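Local coordinates for protein PA1221 (PDB 4DG8) that belongs to the ANL superfamily, joins an AMP-binding region to a carrier-protein region with a phosphopantetheine attachment site, and holds adenosine monophosphate, at residues Pro159-Ala162 and Ala163-Ala167; Leu434-Arg437 and Phe438-Pro442. All blocks are in the same frame, centred on the assembly; numbering follows the deposited sequence.

Both contacts are local, each made within one continuous run of chain, and they lie far apart, with centres 42 Å from each other and nearest atoms about 25 Å apart. Contact 1 is a surface beta turn leading into strand 166-172 of a seven-stranded mixed sheet; contact 2 is the last part of helix 431-439 with the residues that follow, partly buried against strands 444-454 and 457-466. No element is shared. In the turn, one backbone bond and a water hold the chain, and Gln165 lies against a phenylalanine ring. The helix separates its chemistry by face: Leu434 and Phe438 go inward, while Glu435 and Arg439 share a long salt bridge and have firmer partners outside the segments.

Contact 1: residues Pro159-Ala162 and Ala163-Ala167; sequences PCFA and ADQIA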
loop_
_atom_site.group_PDB
_atom_site.type_symbol
_atom_site.label_atom_id
_atom_site.label_comp_id
_atom_site.label_asym_id
_atom_site.label_seq_id
_atom_site.Cartn_x
_atom_site.Cartn_y
_atom_site.Cartn_z
ATOM N N PRO A 159 19.301 -3.516 -19.416
ATOM C CA PRO A 159 19.612 -2.100 -19.203
ATOM C C PRO A 159 20.297 -1.877 -17.861
ATOM O O PRO A 159 20.057 -2.613 -16.892
ATOM C CB PRO A 159 18.227 -1.433 -19.211
ATOM C CG PRO A 159 17.352 -2.372 -19.988
ATOM C CD PRO A 159 17.857 -3.740 -19.632
ATOM N N CYS A 160 21.164 -0.873 -17.817
ATOM C CA CYS A 160 21.828 -0.482 -16.575
ATOM C C CYS A 160 21.118 0.731 -16.028
ATOM O O CYS A 160 20.716 1.622 -16.785
ATOM C CB CYS A 160 23.299 -0.136 -16.811
ATOM S SG CYS A 160 24.312 -1.491 -17.455
ATOM N N PHE A 161 20.946 0.757 -14.716
ATOM C CA PHE A 161 20.292 1.882 -14.072
ATOM C C PHE A 161 20.683 1.922 -12.613
ATOM O O PHE A 161 21.161 0.932 -12.070
ATOM C CB PHE A 161 18.759 1.813 -14.235
ATOM C CG PHE A 161 18.154 0.475 -13.870
ATOM C CD1 PHE A 161 17.744 0.210 -12.570
ATOM C CD2 PHE A 161 17.990 -0.519 -14.839
ATOM C CE1 PHE A 161 17.168 -1.020 -12.242
ATOM C CE2 PHE A 161 17.428 -1.756 -14.518
ATOM C CZ PHE A 161 17.014 -2.010 -13.224
ATOM N N ALA A 162 20.473 3.078 -11.989
ATOM C CA ALA A 162 20.724 3.254 -10.565
ATOM C C ALA A 162 19.424 3.147 -9.769
ATOM O O ALA A 162 18.344 3.019 -10.336
ATOM C CB ALA A 162 21.392 4.610 -10.315
ATOM N N ALA A 163 19.543 3.237 -8.452
ATOM C CA ALA A 163 18.441 2.965 -7.540
ATOM C C ALA A 163 17.356 4.049 -7.605
ATOM O O ALA A 163 16.284 3.922 -6.993
ATOM C CB ALA A 163 18.969 2.807 -6.128
ATOM N N ASP A 164 17.642 5.107 -8.355
ATOM C CA ASP A 164 16.667 6.152 -8.608
ATOM C C ASP A 164 15.684 5.765 -9.719
ATOM O O ASP A 164 14.708 6.463 -9.938
ATOM C CB ASP A 164 17.355 7.483 -8.929
ATOM C CG ASP A 164 18.199 7.426 -10.190
ATOM O OD1 ASP A 164 18.558 6.321 -10.639
ATOM O OD2 ASP A 164 18.515 8.500 -10.733
ATOM N N GLN A 165 15.933 4.652 -10.409
ATOM C CA GLN A 165 14.985 4.168 -11.409
ATOM C C GLN A 165 13.618 3.927 -10.753
ATOM O O GLN A 165 13.540 3.429 -9.614
ATOM C CB GLN A 165 15.475 2.850 -12.013
ATOM C CG GLN A 165 14.801 2.478 -13.329
ATOM C CD GLN A 165 15.279 3.354 -14.480
ATOM O OE1 GLN A 165 16.090 4.251 -14.286
ATOM N NE2 GLN A 165 14.786 3.091 -15.682
ATOM N N ILE A 166 12.546 4.274 -11.461
ATOM C CA ILE A 166 11.194 3.984 -10.978
ATOM C C ILE A 166 11.002 2.471 -10.969
ATOM O O ILE A 166 11.300 1.804 -11.966
ATOM C CB ILE A 166 10.103 4.614 -11.897
ATOM C CG1 ILE A 166 10.388 6.098 -12.142
ATOM C CG2 ILE A 166 8.678 4.375 -11.320
ATOM C CD1 ILE A 166 10.480 6.920 -10.869
ATOM N N ALA A 167 10.618 1.927 -9.816
ATOM C CA ALA A 167 10.151 0.543 -9.693
ATOM C C ALA A 167 8.643 0.332 -9.960
ATOM O O ALA A 167 8.212 -0.664 -10.563
ATOM C CB ALA A 167 10.547 -0.035 -8.331
HETATM O O HOH W 1 18.652 5.168 -13.118
#
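A type I beta turn, Ala162 to Gln165, brings the side chains of Phe161 and Gln165 together at the surface, just where the loop after strand 143-145 enters strand 166-172. The turn is closed by Gln165 N, which donates to Ala162 O at 2.9 Å with an N-H...O angle of 167°. Although the hydrogen points almost straight at the oxygen, the donor stands well above the carbonyl plane. The two larger side chains cross at about a right angle. Gln165 CB meets Phe161 CD1 at 3.5 Å, and CG follows along the same part of the ring. The glutamine chain then turns about its CB-CG bond (chi2 73°), which carries its amide back beside the phenylalanine stem, where OE1 lies 3.6 Å from Phe161 CB; ring and amide planes are 29° apart.

A single water ties the turn together on its polar side. It accepts from Ala162 N at 3.0 Å and donates to Asp164 OD1 at 2.7 Å and to Gln165 OE1 at 3.0 Å, so three residues share it. Asp164 OD1 also packs against Ala162 CB at 3.3 Å. The other ends of both polar groups are held from outside: Asp164 OD2 bonds to Tyr24 OH, and Gln165 NE2 donates to Gly101 O; with the water on OD1 and OE1, these bonds would limit the rotation of carboxylate and amide. Next to the turn, Phe161 meets the ring of His186 at the start of helix 186-193, Ala163 packs on Ala187 of that helix, and Ala167 continues into the sheet between strands 103-106 and 180-185.

Contact 2: residues Leu434-Arg437 and Phe438-Pro442; sequences LEQR and FRRQP
Arg439 reaches back along its helix to Gln436 and Glu435. Its CB sits 3.3 Å from Gln436 O, and CG comes near Glu435 O. The first torsion turns CG away from its own carbonyl carbon, and the chain then runs extended to NE; on the way CD passes Gln436 NE2 at 3.9 Å. At the tip the guanidinium presents an edge to Gln436, with NH1 3.4 Å from Gln436 CA in its plane, while the glutamine amide is turned only 16° from it. NE forms a salt bridge with Asp446, the stronger polar partner. Arg439 NH2 makes a long salt bridge to Glu435 OE2, at 3.9 Å, with carboxylate and guanidinium planes steeply inclined. A water donates to Glu435 OE2 and accepts a weak bond from Arg439 NH1, while Glu435 OE1 takes the backbone N-H of Leu449.

These side chains ride on the last turns of helix 431-439, an amphipathic helix packed on strands 444-454 and 457-466. Regular i to i+4 bonds hold it: Phe438 N to Leu434 O at 2.9 Å and Arg439 N to Glu435 O at 3.0 Å. Farther on, Arg440 N divides its hydrogen between Arg437 O and, weakly, Gln436 O. On the inner face Leu434 CD1 lies 4.3 Å from Phe438 CE2, a loose apolar contact, and the ring packs among Cys447, Cys462 and Leu475. Arg440 bends at chi3 (-63°), bringing one face of its guanidinium over Gln436 O, which sits toward the rim, with NH1 3.8 Å from Gln436 CG.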
loop_
_atom_site.group_PDB
_atom_site.type_symbol
_atom_site.label_atom_id
_atom_site.label_comp_id
_atom_site.label_asym_id
_atom_site.label_seq_id
_atom_site.Cartn_x
_atom_site.Cartn_y
_atom_site.Cartn_z
ATOM N N LEU A 434 -15.446 13.647 -3.332
ATOM C CA LEU A 434 -16.389 12.665 -3.867
ATOM C C LEU A 434 -17.834 13.066 -3.543
ATOM O O LEU A 434 -18.761 12.927 -4.364
ATOM C CB LEU A 434 -16.056 11.265 -3.318
ATOM C CG LEU A 434 -16.923 10.107 -3.825
ATOM C CD1 LEU A 434 -16.872 10.054 -5.350
ATOM C CD2 LEU A 434 -16.516 8.757 -3.196
ATOM N N GLU A 435 -18.006 13.590 -2.340
ATOM C CA GLU A 435 -19.288 14.100 -1.875
ATOM C C GLU A 435 -19.760 15.248 -2.778
ATOM O O GLU A 435 -20.904 15.268 -3.265
ATOM C CB GLU A 435 -19.108 14.602 -0.446
ATOM C CG GLU A 435 -20.368 14.754 0.363
ATOM C CD GLU A 435 -20.053 14.977 1.830
ATOM O OE1 GLU A 435 -20.638 14.269 2.673
ATOM O OE2 GLU A 435 -19.206 15.846 2.135
ATOM N N GLN A 436 -18.861 16.206 -2.992
ATOM C CA GLN A 436 -19.146 17.359 -3.838
ATOM C C GLN A 436 -19.486 16.875 -5.243
ATOM O O GLN A 436 -20.335 17.450 -5.928
ATOM C CB GLN A 436 -17.958 18.326 -3.852
ATOM C CG GLN A 436 -18.136 19.543 -4.767
ATOM C CD GLN A 436 -19.370 20.376 -4.429
ATOM O OE1 GLN A 436 -20.156 20.722 -5.313
ATOM N NE2 GLN A 436 -19.538 20.707 -3.152
ATOM N N ARG A 437 -18.834 15.792 -5.652
ATOM C CA ARG A 437 -19.105 15.168 -6.938
ATOM C C ARG A 437 -20.529 14.583 -7.039
ATOM O O ARG A 437 -21.197 14.717 -8.074
ATOM C CB ARG A 437 -18.039 14.113 -7.244
ATOM C CG ARG A 437 -18.216 13.460 -8.590
ATOM C CD ARG A 437 -17.018 12.595 -8.977
ATOM N NE ARG A 437 -17.207 12.117 -10.347
ATOM C CZ ARG A 437 -16.588 11.073 -10.891
ATOM N NH1 ARG A 437 -15.711 10.361 -10.188
ATOM N NH2 ARG A 437 -16.861 10.742 -12.150
ATOM N N PHE A 438 -20.995 13.937 -5.970
ATOM C CA PHE A 438 -22.390 13.507 -5.909
ATOM C C PHE A 438 -23.350 14.703 -5.982
ATOM O O PHE A 438 -24.362 14.647 -6.681
ATOM C CB PHE A 438 -22.670 12.685 -4.642
ATOM C CG PHE A 438 -22.487 11.200 -4.819
ATOM C CD1 PHE A 438 -23.550 10.402 -5.221
ATOM C CD2 PHE A 438 -21.261 10.598 -4.565
ATOM C CE1 PHE A 438 -23.391 9.030 -5.383
ATOM C CE2 PHE A 438 -21.095 9.222 -4.723
ATOM C CZ PHE A 438 -22.160 8.440 -5.134
ATOM N N ARG A 439 -23.029 15.779 -5.262
ATOM C CA ARG A 439 -23.867 16.983 -5.289
ATOM C C ARG A 439 -24.137 17.477 -6.710
ATOM O O ARG A 439 -25.209 18.016 -6.997
ATOM C CB ARG A 439 -23.234 18.120 -4.482
ATOM C CG ARG A 439 -23.512 18.078 -3.001
ATOM C CD ARG A 439 -23.100 19.379 -2.339
ATOM N NE ARG A 439 -22.961 19.207 -0.899
ATOM C CZ ARG A 439 -21.877 18.706 -0.314
ATOM N NH1 ARG A 439 -20.837 18.338 -1.053
ATOM N NH2 ARG A 439 -21.830 18.573 1.006
ATOM N N ARG A 440 -23.157 17.287 -7.590
ATOM C CA ARG A 440 -23.224 17.813 -8.949
ATOM C C ARG A 440 -24.069 16.984 -9.931
ATOM O O ARG A 440 -24.297 17.419 -11.067
ATOM C CB ARG A 440 -21.813 18.065 -9.508
ATOM C CG ARG A 440 -21.046 19.166 -8.767
ATOM C CD ARG A 440 -19.813 19.619 -9.533
ATOM N NE ARG A 440 -18.840 18.545 -9.679
ATOM C CZ ARG A 440 -17.614 18.570 -9.168
ATOM N NH1 ARG A 440 -17.197 19.633 -8.485
ATOM N NH2 ARG A 440 -16.804 17.535 -9.352
ATOM N N GLN A 441 -24.531 15.805 -9.513
ATOM C CA GLN A 441 -25.506 15.076 -10.324
ATOM C C GLN A 441 -26.784 15.910 -10.359
ATOM O O GLN A 441 -27.168 16.525 -9.358
ATOM C CB GLN A 441 -25.802 13.684 -9.762
ATOM C CG GLN A 441 -24.587 12.811 -9.512
ATOM C CD GLN A 441 -23.859 12.428 -10.790
ATOM O OE1 GLN A 441 -22.675 12.728 -10.950
ATOM N NE2 GLN A 441 -24.561 11.751 -11.701
ATOM N N PRO A 442 -27.451 15.939 -11.515
ATOM C CA PRO A 442 -28.627 16.798 -11.679
ATOM C C PRO A 442 -29.795 16.254 -10.857
ATOM O O PRO A 442 -29.996 15.036 -10.803
ATOM C CB PRO A 442 -28.918 16.687 -13.173
ATOM C CG PRO A 442 -28.478 15.294 -13.503
ATOM C CD PRO A 442 -27.286 14.997 -12.634
HETATM O O HOH W 2 -18.090 18.015 0.868
#